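Local coordinates for protein MdcD (Pseudomonas aeruginosa, PDB 5VIP) that probably serves as the beta subunit of biotin-independent malonate decarboxylase, a carboxyltransferase of the crotonase-like superfamily, at residues Leu114-Gly119 with Val157-Gly162; Arg11-Leu16 with Asp227-Val232; Pro70-Ala75 with Val108-Leu113. All coordinates share one frame; numbering follows the deposited sequence.

Interaction 1. Residues Leu114-Gly119 with Val157-Gly162; sequences LLLETG and VGCFGG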
loop_
_atom_site.group_PDB
_atom_site.type_symbol
_atom_site.label_atom_id
_atom_site.label_comp_id
_atom_site.label_asym_id
_atom_site.label_seq_id
_atom_site.Cartn_x
_atom_site.Cartn_y
_atom_site.Cartn_z
ATOM N N LEU B 114 9.667 -8.475 8.940
ATOM C CA LEU B 114 8.346 -8.912 8.478
ATOM C C LEU B 114 8.442 -10.248 7.752
ATOM O O LEU B 114 9.126 -10.354 6.735
ATOM C CB LEU B 114 7.719 -7.866 7.538
ATOM C CG LEU B 114 7.557 -6.457 8.099
ATOM C CD1 LEU B 114 6.986 -5.514 7.017
ATOM C CD2 LEU B 114 6.633 -6.503 9.313
ATOM N N LEU B 115 7.731 -11.250 8.265
ATOM C CA LEU B 115 7.625 -12.542 7.597
ATOM C C LEU B 115 6.274 -12.616 6.881
ATOM O O LEU B 115 5.230 -12.861 7.505
ATOM C CB LEU B 115 7.767 -13.684 8.607
ATOM C CG LEU B 115 9.177 -14.206 8.927
ATOM C CD1 LEU B 115 10.247 -13.119 9.036
ATOM C CD2 LEU B 115 9.168 -15.076 10.180
ATOM N N LEU B 116 6.300 -12.413 5.570
ATOM C CA LEU B 116 5.076 -12.165 4.811
ATOM C C LEU B 116 4.563 -13.383 4.047
ATOM O O LEU B 116 4.972 -13.637 2.913
ATOM C CB LEU B 116 5.316 -11.008 3.835
ATOM C CG LEU B 116 5.713 -9.699 4.524
ATOM C CD1 LEU B 116 5.917 -8.569 3.519
ATOM C CD2 LEU B 116 4.670 -9.306 5.555
ATOM N N GLU B 117 3.661 -14.132 4.674
ATOM C CA GLU B 117 2.983 -15.243 4.007
ATOM C C GLU B 117 1.515 -14.878 3.961
ATOM O O GLU B 117 0.808 -15.068 4.937
ATOM C CB GLU B 117 3.187 -16.561 4.756
ATOM C CG GLU B 117 4.653 -16.991 4.872
ATOM C CD GLU B 117 5.303 -17.218 3.508
ATOM O OE1 GLU B 117 6.457 -16.757 3.302
ATOM O OE2 GLU B 117 4.664 -17.870 2.649
ATOM N N THR B 118 1.067 -14.323 2.844
ATOM C CA THR B 118 -0.260 -13.731 2.807
ATOM C C THR B 118 -0.777 -13.610 1.377
ATOM O O THR B 118 -0.007 -13.444 0.421
ATOM C CB THR B 118 -0.251 -12.344 3.497
ATOM O OG1 THR B 118 -1.580 -11.806 3.549
ATOM C CG2 THR B 118 0.686 -11.372 2.765
ATOM N N GLY B 119 -2.094 -13.702 1.227
ATOM C CA GLY B 119 -2.696 -13.640 -0.093
ATOM C C GLY B 119 -3.673 -12.503 -0.321
ATOM O O GLY B 119 -4.211 -12.351 -1.426
ATOM N N VAL B 157 2.991 -20.081 1.007
ATOM C CA VAL B 157 1.951 -19.191 0.513
ATOM C C VAL B 157 2.564 -18.085 -0.355
ATOM O O VAL B 157 2.033 -17.738 -1.413
ATOM C CB VAL B 157 1.137 -18.569 1.670
ATOM C CG1 VAL B 157 0.151 -17.544 1.152
ATOM C CG2 VAL B 157 0.415 -19.655 2.463
ATOM N N GLY B 158 3.709 -17.559 0.067
ATOM C CA GLY B 158 4.278 -16.412 -0.612
ATOM C C GLY B 158 3.494 -15.153 -0.276
ATOM O O GLY B 158 2.729 -15.123 0.693
ATOM N N CYS B 159 3.676 -14.105 -1.072
ATOM C CA CYS B 159 3.127 -12.800 -0.726
ATOM C C CYS B 159 2.430 -12.158 -1.913
ATOM O O CYS B 159 3.083 -11.807 -2.899
ATOM C CB CYS B 159 4.244 -11.877 -0.218
ATOM S SG CYS B 159 3.690 -10.255 0.338
ATOM N N PHE B 160 1.115 -11.987 -1.797
ATOM C CA PHE B 160 0.291 -11.418 -2.854
ATOM C C PHE B 160 -0.637 -10.365 -2.287
ATOM O O PHE B 160 -0.919 -10.351 -1.086
ATOM C CB PHE B 160 -0.534 -12.512 -3.565
ATOM C CG PHE B 160 0.288 -13.411 -4.433
ATOM C CD1 PHE B 160 0.868 -14.559 -3.915
ATOM C CD2 PHE B 160 0.515 -13.091 -5.759
ATOM C CE1 PHE B 160 1.648 -15.386 -4.723
ATOM C CE2 PHE B 160 1.291 -13.904 -6.569
ATOM C CZ PHE B 160 1.860 -15.053 -6.052
ATOM N N GLY B 161 -1.116 -9.486 -3.153
ATOM C CA GLY B 161 -2.102 -8.498 -2.758
ATOM C C GLY B 161 -1.452 -7.221 -2.264
ATOM O O GLY B 161 -0.294 -6.920 -2.603
ATOM N N GLY B 162 -2.201 -6.471 -1.463
ATOM C CA GLY B 162 -1.734 -5.207 -0.928
ATOM C C GLY B 162 -0.445 -5.337 -0.140
ATOM O O GLY B 162 0.347 -4.398 -0.066
#
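Leu116 meets Cys159 where the chain leaves the C-terminal end of strand 111-115, in the crotonase-type core expected of the carboxyltransferase family; here the loop after that strand runs across the short strand 159-160. Leu116 CB lies 3.9 Å from Cys159 SG, while the leucine side chain also packs on Met163 and Ala167 of helix 162-169. Glu117 turns its carboxylate back onto the other segment. A bend at chi2 (-61°) swings Glu117 OE2 to Gly158 N, which donates to it at 2.8 Å on the syn side, 34° out of the carboxylate plane. The other oxygen, OE1, accepts from the backbone N atoms of Ala154 and Gly155, so both oxygens of this buried acid gather amide donors from the turn ahead of strand 159-160. Gly158 itself has a positive phi, which suits glycine. At Thr118 the two backbones are joined by a single bridge to Cys159: Thr118 N donates to Gly158 O at 2.8 Å, and Thr118 O accepts from Phe160 N at 2.9 Å. With OG1 placed opposite the backbone N (chi1 -176°), the hydroxyl reaches Gly83 O, and the methyl Thr118 CG2 is left to touch Cys159 SG at 4.0 Å. The sulfur thus touches both Leu116 and Thr118. Val157 CG1 packs against Thr118 N, 3.8 Å away. The crossing ends at Gly119, whose carbonyl carbon lies 3.6 Å from Phe160 O.

Interaction 2. Residues Arg11-Leu16 with Asp227-Val232; sequences RSFTEL and DDLDEV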
loop_
_atom_site.group_PDB
_atom_site.type_symbol
_atom_site.label_atom_id
_atom_site.label_comp_id
_atom_site.label_asym_id
_atom_site.label_seq_id
_atom_site.Cartn_x
_atom_site.Cartn_y
_atom_site.Cartn_z
ATOM N N ARG B 11 16.741 -28.709 9.304
ATOM C CA ARG B 11 17.339 -27.404 9.031
ATOM C C ARG B 11 16.417 -26.463 8.253
ATOM O O ARG B 11 16.732 -25.282 8.104
ATOM C CB ARG B 11 18.652 -27.579 8.262
ATOM C CG ARG B 11 19.725 -28.302 9.042
ATOM C CD ARG B 11 20.788 -28.869 8.116
ATOM N NE ARG B 11 21.610 -27.835 7.488
ATOM C CZ ARG B 11 22.722 -28.092 6.800
ATOM N NH1 ARG B 11 23.133 -29.349 6.654
ATOM N NH2 ARG B 11 23.422 -27.098 6.260
ATOM N N SER B 12 15.283 -26.982 7.775
ATOM C CA SER B 12 14.400 -26.258 6.862
ATOM C C SER B 12 13.716 -25.065 7.518
ATOM O O SER B 12 13.296 -25.136 8.672
ATOM C CB SER B 12 13.334 -27.203 6.295
ATOM O OG SER B 12 12.253 -26.490 5.704
ATOM N N PHE B 13 13.593 -23.972 6.774
ATOM C CA PHE B 13 12.886 -22.796 7.266
ATOM C C PHE B 13 11.405 -22.837 6.887
ATOM O O PHE B 13 10.531 -22.556 7.709
ATOM C CB PHE B 13 13.532 -21.521 6.720
ATOM C CG PHE B 13 12.906 -20.264 7.236
ATOM C CD1 PHE B 13 13.164 -19.832 8.533
ATOM C CD2 PHE B 13 12.065 -19.502 6.428
ATOM C CE1 PHE B 13 12.595 -18.658 9.022
ATOM C CE2 PHE B 13 11.477 -18.328 6.917
ATOM C CZ PHE B 13 11.748 -17.908 8.219
ATOM N N THR B 14 11.120 -23.201 5.644
ATOM C CA THR B 14 9.749 -23.161 5.147
ATOM C C THR B 14 8.831 -24.168 5.855
ATOM O O THR B 14 7.621 -23.959 5.924
ATOM C CB THR B 14 9.697 -23.432 3.648
ATOM O OG1 THR B 14 10.264 -24.719 3.398
ATOM C CG2 THR B 14 10.492 -22.378 2.877
ATOM N N GLU B 15 9.414 -25.244 6.382
ATOM C CA GLU B 15 8.668 -26.261 7.128
ATOM C C GLU B 15 8.082 -25.722 8.431
ATOM O O GLU B 15 7.196 -26.337 9.009
ATOM C CB GLU B 15 9.567 -27.457 7.463
ATOM C CG GLU B 15 9.853 -28.410 6.314
ATOM C CD GLU B 15 10.713 -29.607 6.746
ATOM O OE1 GLU B 15 10.737 -29.930 7.961
ATOM O OE2 GLU B 15 11.372 -30.217 5.871
ATOM N N LEU B 16 8.608 -24.597 8.909
ATOM C CA LEU B 16 8.200 -24.052 10.206
ATOM C C LEU B 16 6.927 -23.230 10.089
ATOM O O LEU B 16 6.693 -22.590 9.060
ATOM C CB LEU B 16 9.315 -23.185 10.799
ATOM C CG LEU B 16 10.674 -23.863 10.994
ATOM C CD1 LEU B 16 11.685 -22.900 11.604
ATOM C CD2 LEU B 16 10.517 -25.085 11.872
ATOM N N ASP B 227 16.701 -22.820 1.529
ATOM C CA ASP B 227 15.688 -23.081 2.545
ATOM C C ASP B 227 16.361 -23.709 3.748
ATOM O O ASP B 227 16.301 -24.918 3.970
ATOM C CB ASP B 227 14.571 -23.978 2.008
ATOM C CG ASP B 227 13.501 -24.244 3.049
ATOM O OD1 ASP B 227 13.450 -23.504 4.055
ATOM O OD2 ASP B 227 12.714 -25.195 2.874
ATOM N N ASP B 228 17.019 -22.861 4.520
ATOM C CA ASP B 228 17.873 -23.301 5.597
ATOM C C ASP B 228 17.789 -22.230 6.672
ATOM O O ASP B 228 18.064 -21.059 6.415
ATOM C CB ASP B 228 19.313 -23.514 5.092
ATOM C CG ASP B 228 20.284 -23.883 6.200
ATOM O OD1 ASP B 228 20.856 -22.966 6.824
ATOM O OD2 ASP B 228 20.506 -25.087 6.439
ATOM N N LEU B 229 17.368 -22.636 7.864
ATOM C CA LEU B 229 17.193 -21.731 8.991
ATOM C C LEU B 229 18.414 -20.876 9.326
ATOM O O LEU B 229 18.301 -19.663 9.501
ATOM C CB LEU B 229 16.794 -22.539 10.232
ATOM C CG LEU B 229 16.750 -21.724 11.515
ATOM C CD1 LEU B 229 15.739 -20.584 11.334
ATOM C CD2 LEU B 229 16.396 -22.609 12.705
ATOM N N ASP B 230 19.574 -21.504 9.460
ATOM C CA ASP B 230 20.772 -20.763 9.816
ATOM C C ASP B 230 21.107 -19.740 8.729
ATOM O O ASP B 230 21.506 -18.613 9.027
ATOM C CB ASP B 230 21.944 -21.719 10.031
ATOM C CG ASP B 230 23.010 -21.150 10.947
ATOM O OD1 ASP B 230 22.677 -20.438 11.930
ATOM O OD2 ASP B 230 24.202 -21.427 10.684
ATOM N N GLU B 231 20.939 -20.132 7.467
ATOM C CA GLU B 231 21.199 -19.220 6.358
ATOM C C GLU B 231 20.210 -18.040 6.331
ATOM O O GLU B 231 20.609 -16.885 6.150
ATOM C CB GLU B 231 21.158 -19.974 5.022
ATOM C CG GLU B 231 21.360 -19.057 3.831
ATOM C CD GLU B 231 21.818 -19.766 2.573
ATOM O OE1 GLU B 231 21.500 -19.255 1.477
ATOM O OE2 GLU B 231 22.518 -20.800 2.676
ATOM N N VAL B 232 18.922 -18.320 6.508
ATOM C CA VAL B 232 17.938 -17.238 6.577
ATOM C C VAL B 232 18.272 -16.269 7.709
ATOM O O VAL B 232 18.285 -15.045 7.509
ATOM C CB VAL B 232 16.497 -17.783 6.760
ATOM C CG1 VAL B 232 15.505 -16.625 7.024
ATOM C CG2 VAL B 232 16.087 -18.565 5.517
#
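Asp227 OD2 is gripped by two hydroxyls, Thr14 OG1 at 2.6 Å and Ser12 OG at 3.1 Å, which approach from opposite faces of the carboxylate plane. The second oxygen, Asp227 OD1, takes two backbone amides: Phe13 N comes from above the plane, and Thr14 N lies on the syn side at 2.8 Å with a straighter bond of 160°. Asp227 CG stands opposite its own backbone N (chi1 -179°), which carries the carboxylate over to the 12-14 backbone. Four donors from three consecutive residues therefore fix it in position and rotation, and would be expected to favour its ionised form. Ser12 OG also accepts from Glu15 N, an ST motif that steadies the turn. Two residues on from Asp227, Leu229 N donates almost linearly to Arg11 O at 2.7 Å. Arg11 NE makes a salt bridge with Asp228 OD2 at 3.1 Å, the guanidinium and carboxylate planes standing 81° apart, while Arg11 NH1 is held by Arg6 O. Below the polar layer, Phe13 inserts its ring beside the helix. Val232 CG1 sits over one face in a CH-pi contact, 4.1 Å from the Phe13 ring centroid, and Leu229 CD1 meets the ring edge in its plane. Leu25 of helix 18-25 touches both Phe13 and Val232. The arrangement is that of an N-capped helix start, Asp228 OD1 accepting from Glu231 N in helix 229-242, docked on a type I beta turn from Phe13 to Leu16.

Interaction 3. Residues Pro70-Ala75 with Val108-Leu113; sequences PAVLAA and VPTRAL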
loop_
_atom_site.group_PDB
_atom_site.type_symbol
_atom_site.label_atom_id
_atom_site.label_comp_id
_atom_site.label_asym_id
_atom_site.label_seq_id
_atom_site.Cartn_x
_atom_site.Cartn_y
_atom_site.Cartn_z
ATOM N N PRO B 70 17.633 -4.339 19.658
ATOM C CA PRO B 70 16.185 -4.398 19.911
ATOM C C PRO B 70 15.429 -4.609 18.602
ATOM O O PRO B 70 15.789 -4.026 17.579
ATOM C CB PRO B 70 15.868 -3.031 20.525
ATOM C CG PRO B 70 17.009 -2.117 20.024
ATOM C CD PRO B 70 18.210 -3.017 19.978
ATOM N N ALA B 71 14.410 -5.461 18.641
ATOM C CA ALA B 71 13.715 -5.880 17.435
ATOM C C ALA B 71 12.241 -6.195 17.696
ATOM O O ALA B 71 11.827 -6.506 18.828
ATOM C CB ALA B 71 14.402 -7.100 16.830
ATOM N N VAL B 72 11.451 -6.087 16.633
ATOM C CA VAL B 72 10.087 -6.568 16.639
ATOM C C VAL B 72 9.921 -7.369 15.354
ATOM O O VAL B 72 10.517 -7.052 14.320
ATOM C CB VAL B 72 9.054 -5.417 16.724
ATOM C CG1 VAL B 72 9.187 -4.472 15.533
ATOM C CG2 VAL B 72 7.604 -5.972 16.842
ATOM N N LEU B 73 9.142 -8.432 15.438
ATOM C CA LEU B 73 8.966 -9.345 14.326
ATOM C C LEU B 73 7.471 -9.526 14.149
ATOM O O LEU B 73 6.773 -9.797 15.120
ATOM C CB LEU B 73 9.671 -10.682 14.626
ATOM C CG LEU B 73 9.965 -11.687 13.523
ATOM C CD1 LEU B 73 11.078 -12.644 13.957
ATOM C CD2 LEU B 73 8.709 -12.465 13.165
ATOM N N ALA B 74 6.961 -9.320 12.936
ATOM C CA ALA B 74 5.584 -9.681 12.653
ATOM C C ALA B 74 5.599 -10.789 11.619
ATOM O O ALA B 74 6.213 -10.643 10.564
ATOM C CB ALA B 74 4.767 -8.459 12.161
ATOM N N ALA B 75 4.934 -11.900 11.927
ATOM C CA ALA B 75 4.899 -13.053 11.037
ATOM C C ALA B 75 3.455 -13.463 10.781
ATOM O O ALA B 75 2.700 -13.709 11.719
ATOM C CB ALA B 75 5.678 -14.214 11.619
ATOM N N VAL B 108 16.088 4.718 20.482
ATOM C CA VAL B 108 16.220 3.269 20.610
ATOM C C VAL B 108 16.122 2.651 19.219
ATOM O O VAL B 108 15.093 2.776 18.588
ATOM C CB VAL B 108 15.128 2.681 21.523
ATOM C CG1 VAL B 108 15.190 1.146 21.531
ATOM C CG2 VAL B 108 15.247 3.248 22.936
ATOM N N PRO B 109 17.194 1.993 18.742
ATOM C CA PRO B 109 17.288 1.618 17.321
ATOM C C PRO B 109 16.536 0.333 16.969
ATOM O O PRO B 109 17.109 -0.601 16.412
ATOM C CB PRO B 109 18.793 1.441 17.114
ATOM C CG PRO B 109 19.282 0.963 18.462
ATOM C CD PRO B 109 18.449 1.718 19.472
ATOM N N THR B 110 15.250 0.298 17.285
ATOM C CA THR B 110 14.461 -0.911 17.074
ATOM C C THR B 110 14.295 -1.243 15.593
ATOM O O THR B 110 13.965 -0.384 14.775
ATOM C CB THR B 110 13.097 -0.778 17.752
ATOM O OG1 THR B 110 13.321 -0.633 19.159
ATOM C CG2 THR B 110 12.239 -2.022 17.507
ATOM N N ARG B 111 14.562 -2.506 15.278
ATOM C CA ARG B 111 14.535 -3.038 13.925
ATOM C C ARG B 111 13.265 -3.856 13.732
ATOM O O ARG B 111 12.898 -4.614 14.611
ATOM C CB ARG B 111 15.771 -3.918 13.683
ATOM C CG ARG B 111 17.100 -3.341 14.199
ATOM C CD ARG B 111 18.124 -4.436 14.406
ATOM N NE ARG B 111 19.501 -4.027 14.062
ATOM C CZ ARG B 111 20.518 -4.878 13.935
ATOM N NH1 ARG B 111 20.331 -6.194 14.117
ATOM N NH2 ARG B 111 21.731 -4.422 13.605
ATOM N N ALA B 112 12.602 -3.725 12.584
ATOM C CA ALA B 112 11.400 -4.501 12.315
ATOM C C ALA B 112 11.642 -5.527 11.210
ATOM O O ALA B 112 12.193 -5.206 10.143
ATOM C CB ALA B 112 10.221 -3.578 11.932
ATOM N N LEU B 113 11.212 -6.755 11.478
ATOM C CA LEU B 113 11.364 -7.878 10.569
ATOM C C LEU B 113 9.983 -8.434 10.235
ATOM O O LEU B 113 9.208 -8.793 11.144
ATOM C CB LEU B 113 12.239 -8.963 11.200
ATOM C CG LEU B 113 12.437 -10.295 10.478
ATOM C CD1 LEU B 113 13.098 -10.086 9.109
ATOM C CD2 LEU B 113 13.281 -11.207 11.336
#
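Pro70 fits its ring against the bend that leads into strand 111-115. Pro70 CG lies 4.0 Å from Val108 CG1 and 4.1 Å from Pro109 CD, so the pyrrolidine edge packs against the side of the inverse gamma turn centred on Pro109. Thr110 OG1 flanks the same ring at CB, although its hydrogen bond goes to Asp103 OD2. Beyond this turn the two strands run parallel, in register from Ala71 with Arg111 to Leu73 with Leu113. The backbone bonds alternate between the strands: Arg111 N to Pro70 O, Val72 N to Arg111 O at 2.9 Å, Leu113 N to Val72 O and Ala74 N to Leu113 O. On one face small and branched residues match, as Val72 CG1 rests 3.9 Å from Ala112 CB. Val72 CG1 is brought across by a chi1 of 60°, which sets it between the backbone N and carbonyl carbon. The face of Ala71, Leu73, Arg111 and Leu113 is bulkier. Leu73 and Leu113 lie side by side and point the same way, with Leu73 CD1 touching Leu113 CD2 at 3.7 Å, whereas the short Ala71 beside Arg111 adds little bulk. In this right-handed beta-alpha-beta crossover, helix 87-105 packs on the Val72-Ala112 face; helices 18-25 and 229-242 cover the two leucines, and strand 59-66 pairs antiparallel along the far edge of strand 69-76.

Overall arrangement
Interactions 1 and 3 are buried and share strand 111-115: interaction 3 joins its beginning to strand 69-76, and interaction 1 takes over where the strand gives way to loop. They touch directly, Leu115 N lying 2.8 Å from Ala74 O in a probable hydrogen bond. Interaction 2 is only partly buried, its centre about 16 Å from the centre of the chain, and encloses both others along the chain. Its carboxylates, hydroxyls and arginine contrast with the regular sheet bonding and apolar fit of interaction 3; interaction 1 is intermediate, combining a strand bridge with a buried acid. Helix 229-242, whose start belongs to interaction 2, also packs on interaction 3 farther along, and helix 18-25 touches both.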